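Local coordinates for Alpha/beta hydrolase fold-3 domain-containing protein (Enterococcus faecalis, PDB 2QRU) that is of unknown function but adopts the alpha/beta hydrolase fold and probably acts as a hydrolase, at residues I39-K43 against D166-R172. Residues are numbered along the deposited sequence; the frame is centred on the assembly and turned at random.
Sequences IYGTK and DDPFLSR. With EDO (1,2-ethanediol), chain G.
Gly41 is pinned to Asp167 through both its backbone N and its backbone O: the N donates to Asp167 OD2 at 3.2 Å, nearly straight, and the O takes a weak bond from Asp167 N at 3.0 Å, where the loop 39-43, stretched out from Tyr40 to Thr42, passes the type I turn from Asp167 to Leu170. A backbone bond from Leu170 N to Asp167 O closes this turn, and the carboxylate of Asp167, with CG trans to its backbone N (chi1 175°), also ties down the residues that follow it. Gly41 N and Arg172 N grip OD2 from opposite faces of the carboxylate plane, while OD1 accepts the hydroxyl of Ser171. Tyr40 CB packs on Arg172 CB at 3.6 Å, and its ring leaves obliquely past Leu170 CB. Leu170 CD2 lies over Gly41 CA at 3.8 Å and also touches Thr42 CG2. At one end Arg172, bent at chi3 (61°), brings NE to Ile39 O at 2.7 Å, in the guanidinium plane and almost in line with the carbonyl; Asn71, Ala69 and Asp159 hold its two terminal nitrogens. At the other end Thr42 OG1 donates to the syn lone pair of Asp166 OD1 at 2.7 Å and accepts from Ser44 N. One water joins Thr42 OG1 to Asp166 OD2; Lys43 NZ forms only a long salt bridge with that oxygen, its stronger partner being Asp65. Ethanediol, probably from the crystallisation liquor, accepts from Thr42 N; a phosphate, probably also from the liquor, lies about 4 Å from the Tyr40 side chain, which is near but does not touch a putative Ser104-His249-Asp221 triad. The contact thus joins the loop between strand 28-33 and helix 48-55 to the long connection from strand 127-130 to helix 173-181, where Tyr173 meets the Tyr40 ring edge-to-face, and Ile39 packs on helix 185-189.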
ATOM      1  N   ILE A  39      -5.021  -6.131   7.284  1.00 24.58           N
ATOM      2  CA  ILE A  39      -5.769  -6.460   8.506  1.00 24.42           C
ATOM      3  C   ILE A  39      -5.887  -5.275   9.484  1.00 24.63           C
ATOM      4  O   ILE A  39      -6.898  -5.150  10.206  1.00 24.85           O
ATOM      5  CB  ILE A  39      -5.144  -7.659   9.284  1.00 25.09           C
ATOM      6  CG1 ILE A  39      -4.919  -8.896   8.382  1.00 25.92           C
ATOM      7  CG2 ILE A  39      -5.945  -7.961  10.563  1.00 23.70           C
ATOM      8  CD1 ILE A  39      -6.034  -9.768   8.234  1.00 29.87           C
ATOM      9  N   TYR A  40      -4.854  -4.429   9.563  1.00 24.30           N
ATOM     10  CA  TYR A  40      -4.914  -3.261  10.437  1.00 25.18           C
ATOM     11  C   TYR A  40      -4.439  -1.988   9.727  1.00 25.23           C
ATOM     12  O   TYR A  40      -4.078  -2.026   8.560  1.00 23.86           O
ATOM     13  CB  TYR A  40      -4.143  -3.512  11.751  1.00 25.13           C
ATOM     14  CG  TYR A  40      -2.625  -3.385  11.687  1.00 27.21           C
ATOM     15  CD1 TYR A  40      -1.821  -4.421  11.188  1.00 25.01           C
ATOM     16  CD2 TYR A  40      -1.991  -2.227  12.158  1.00 27.05           C
ATOM     17  CE1 TYR A  40      -0.417  -4.290  11.132  1.00 26.96           C
ATOM     18  CE2 TYR A  40      -0.597  -2.082  12.109  1.00 27.99           C
ATOM     19  CZ  TYR A  40       0.184  -3.115  11.620  1.00 28.83           C
ATOM     20  OH  TYR A  40       1.560  -2.940  11.589  1.00 29.50           O
ATOM     21  N   GLY A  41      -4.496  -0.866  10.439  1.00 25.59           N
ATOM     22  CA  GLY A  41      -3.828   0.352   9.975  1.00 25.53           C
ATOM     23  C   GLY A  41      -4.759   1.392   9.397  1.00 25.65           C
ATOM     24  O   GLY A  41      -5.991   1.224   9.399  1.00 25.39           O
ATOM     25  N   THR A  42      -4.157   2.462   8.872  1.00 24.35           N
ATOM     26  CA  THR A  42      -4.880   3.675   8.610  1.00 24.76           C
ATOM     27  C   THR A  42      -4.157   4.532   7.582  1.00 24.42           C
ATOM     28  O   THR A  42      -2.928   4.578   7.570  1.00 25.01           O
ATOM     29  CB  THR A  42      -5.040   4.466   9.947  1.00 24.28           C
ATOM     30  OG1 THR A  42      -5.638   5.737   9.695  1.00 23.53           O
ATOM     31  CG2 THR A  42      -3.681   4.683  10.622  1.00 26.37           C
ATOM     32  N   LYS A  43      -4.932   5.182   6.715  1.00 25.58           N
ATOM     33  CA  LYS A  43      -4.444   6.253   5.818  1.00 25.41           C
ATOM     34  C   LYS A  43      -3.653   7.307   6.580  1.00 26.09           C
ATOM     35  O   LYS A  43      -2.817   8.000   6.007  1.00 25.54           O
ATOM     36  CB  LYS A  43      -5.589   6.933   5.063  1.00 25.09           C
ATOM     37  CG  LYS A  43      -6.706   7.560   5.947  1.00 26.61           C
ATOM     38  CD  LYS A  43      -7.766   8.239   5.087  1.00 26.25           C
ATOM     39  CE  LYS A  43      -8.922   8.822   5.972  1.00 24.90           C
ATOM     40  NZ  LYS A  43      -9.552   7.740   6.795  1.00 25.90           N
ATOM     41  N   ASP A 166     -11.159   1.866   8.285  1.00 26.31           N
ATOM     42  CA  ASP A 166     -10.028   2.558   8.903  1.00 25.83           C
ATOM     43  C   ASP A 166      -9.823   2.088  10.332  1.00 26.27           C
ATOM     44  O   ASP A 166     -10.795   1.799  11.056  1.00 26.12           O
ATOM     45  CB  ASP A 166     -10.303   4.070   8.877  1.00 25.79           C
ATOM     46  CG  ASP A 166      -9.120   4.906   9.341  1.00 26.54           C
ATOM     47  OD1 ASP A 166      -7.951   4.592   8.972  1.00 25.66           O
ATOM     48  OD2 ASP A 166      -9.386   5.925  10.014  1.00 27.00           O
ATOM     49  N   ASP A 167      -8.561   2.017  10.736  1.00 25.85           N
ATOM     50  CA  ASP A 167      -8.165   1.577  12.070  1.00 26.01           C
ATOM     51  C   ASP A 167      -7.162   2.603  12.599  1.00 26.16           C
ATOM     52  O   ASP A 167      -5.957   2.331  12.664  1.00 26.45           O
ATOM     53  CB  ASP A 167      -7.579   0.154  11.962  1.00 26.14           C
ATOM     54  CG  ASP A 167      -7.016  -0.375  13.274  1.00 25.89           C
ATOM     55  OD1 ASP A 167      -7.528  -0.043  14.379  1.00 27.29           O
ATOM     56  OD2 ASP A 167      -6.041  -1.158  13.184  1.00 25.61           O
ATOM     57  N   PRO A 168      -7.654   3.814  12.934  1.00 26.53           N
ATOM     58  CA  PRO A 168      -6.740   4.964  13.154  1.00 27.59           C
ATOM     59  C   PRO A 168      -5.743   4.831  14.316  1.00 28.27           C
ATOM     60  O   PRO A 168      -4.731   5.530  14.328  1.00 29.27           O
ATOM     61  CB  PRO A 168      -7.689   6.147  13.378  1.00 27.45           C
ATOM     62  CG  PRO A 168      -8.998   5.521  13.811  1.00 27.12           C
ATOM     63  CD  PRO A 168      -9.073   4.190  13.080  1.00 25.34           C
ATOM     64  N   PHE A 169      -6.004   3.936  15.259  1.00 29.91           N
ATOM     65  CA  PHE A 169      -5.120   3.773  16.414  1.00 30.21           C
ATOM     66  C   PHE A 169      -4.379   2.431  16.419  1.00 29.39           C
ATOM     67  O   PHE A 169      -3.836   2.015  17.449  1.00 29.52           O
ATOM     68  CB  PHE A 169      -5.910   4.012  17.700  1.00 31.76           C
ATOM     69  CG  PHE A 169      -6.565   5.358  17.734  1.00 33.25           C
ATOM     70  CD1 PHE A 169      -5.794   6.516  17.587  1.00 36.34           C
ATOM     71  CD2 PHE A 169      -7.946   5.471  17.840  1.00 35.08           C
ATOM     72  CE1 PHE A 169      -6.393   7.786  17.591  1.00 38.02           C
ATOM     73  CE2 PHE A 169      -8.557   6.735  17.849  1.00 37.71           C
ATOM     74  CZ  PHE A 169      -7.778   7.890  17.724  1.00 36.64           C
ATOM     75  N   LEU A 170      -4.366   1.763  15.261  1.00 28.59           N
ATOM     76  CA  LEU A 170      -3.682   0.480  15.090  1.00 28.02           C
ATOM     77  C   LEU A 170      -4.136  -0.582  16.099  1.00 28.31           C
ATOM     78  O   LEU A 170      -3.349  -1.422  16.540  1.00 28.33           O
ATOM     79  CB  LEU A 170      -2.151   0.656  15.112  1.00 28.45           C
ATOM     80  CG  LEU A 170      -1.587   1.887  14.381  1.00 29.47           C
ATOM     81  CD1 LEU A 170      -0.060   1.901  14.349  1.00 30.74           C
ATOM     82  CD2 LEU A 170      -2.135   1.965  12.971  1.00 28.11           C
ATOM     83  N   SER A 171      -5.418  -0.542  16.456  1.00 27.82           N
ATOM     84  CA  SER A 171      -5.959  -1.440  17.455  1.00 28.58           C
ATOM     85  C   SER A 171      -6.033  -2.890  16.952  1.00 28.45           C
ATOM     86  O   SER A 171      -6.061  -3.831  17.746  1.00 28.31           O
ATOM     87  CB  SER A 171      -7.340  -0.957  17.902  1.00 28.98           C
ATOM     88  OG  SER A 171      -8.293  -1.137  16.869  1.00 30.50           O
ATOM     89  N   ARG A 172      -6.042  -3.061  15.631  1.00 28.58           N
ATOM     90  CA  ARG A 172      -6.149  -4.396  15.044  1.00 28.68           C
ATOM     91  C   ARG A 172      -4.765  -5.014  14.792  1.00 29.37           C
ATOM     92  O   ARG A 172      -4.656  -6.117  14.234  1.00 28.22           O
ATOM     93  CB  ARG A 172      -6.981  -4.343  13.758  1.00 28.66           C
ATOM     94  CG  ARG A 172      -8.413  -3.796  13.933  1.00 27.37           C
ATOM     95  CD  ARG A 172      -9.034  -3.451  12.570  1.00 29.00           C
ATOM     96  NE  ARG A 172      -9.117  -4.630  11.712  1.00 26.28           N
ATOM     97  CZ  ARG A 172     -10.096  -5.543  11.766  1.00 26.32           C
ATOM     98  NH1 ARG A 172     -11.104  -5.389  12.615  1.00 27.10           N
ATOM     99  NH2 ARG A 172     -10.077  -6.609  10.954  1.00 28.10           N
TER
HETATM  100  C1  EDO G 278       0.987   1.408  10.164  1.00 33.88           C
HETATM  101  O1  EDO G 278       1.892   0.972   9.129  1.00 38.75           O
HETATM  102  C2  EDO G 278      -0.406   0.897   9.757  1.00 30.57           C
HETATM  103  O2  EDO G 278      -1.257   1.857   9.121  1.00 25.85           O
HETATM  104  O   HOH W   1      -7.631   7.978   9.503  1.00 27.92           O
HETATM  105  O   HOH W   2      -7.423   4.062   6.407  1.00 24.71           O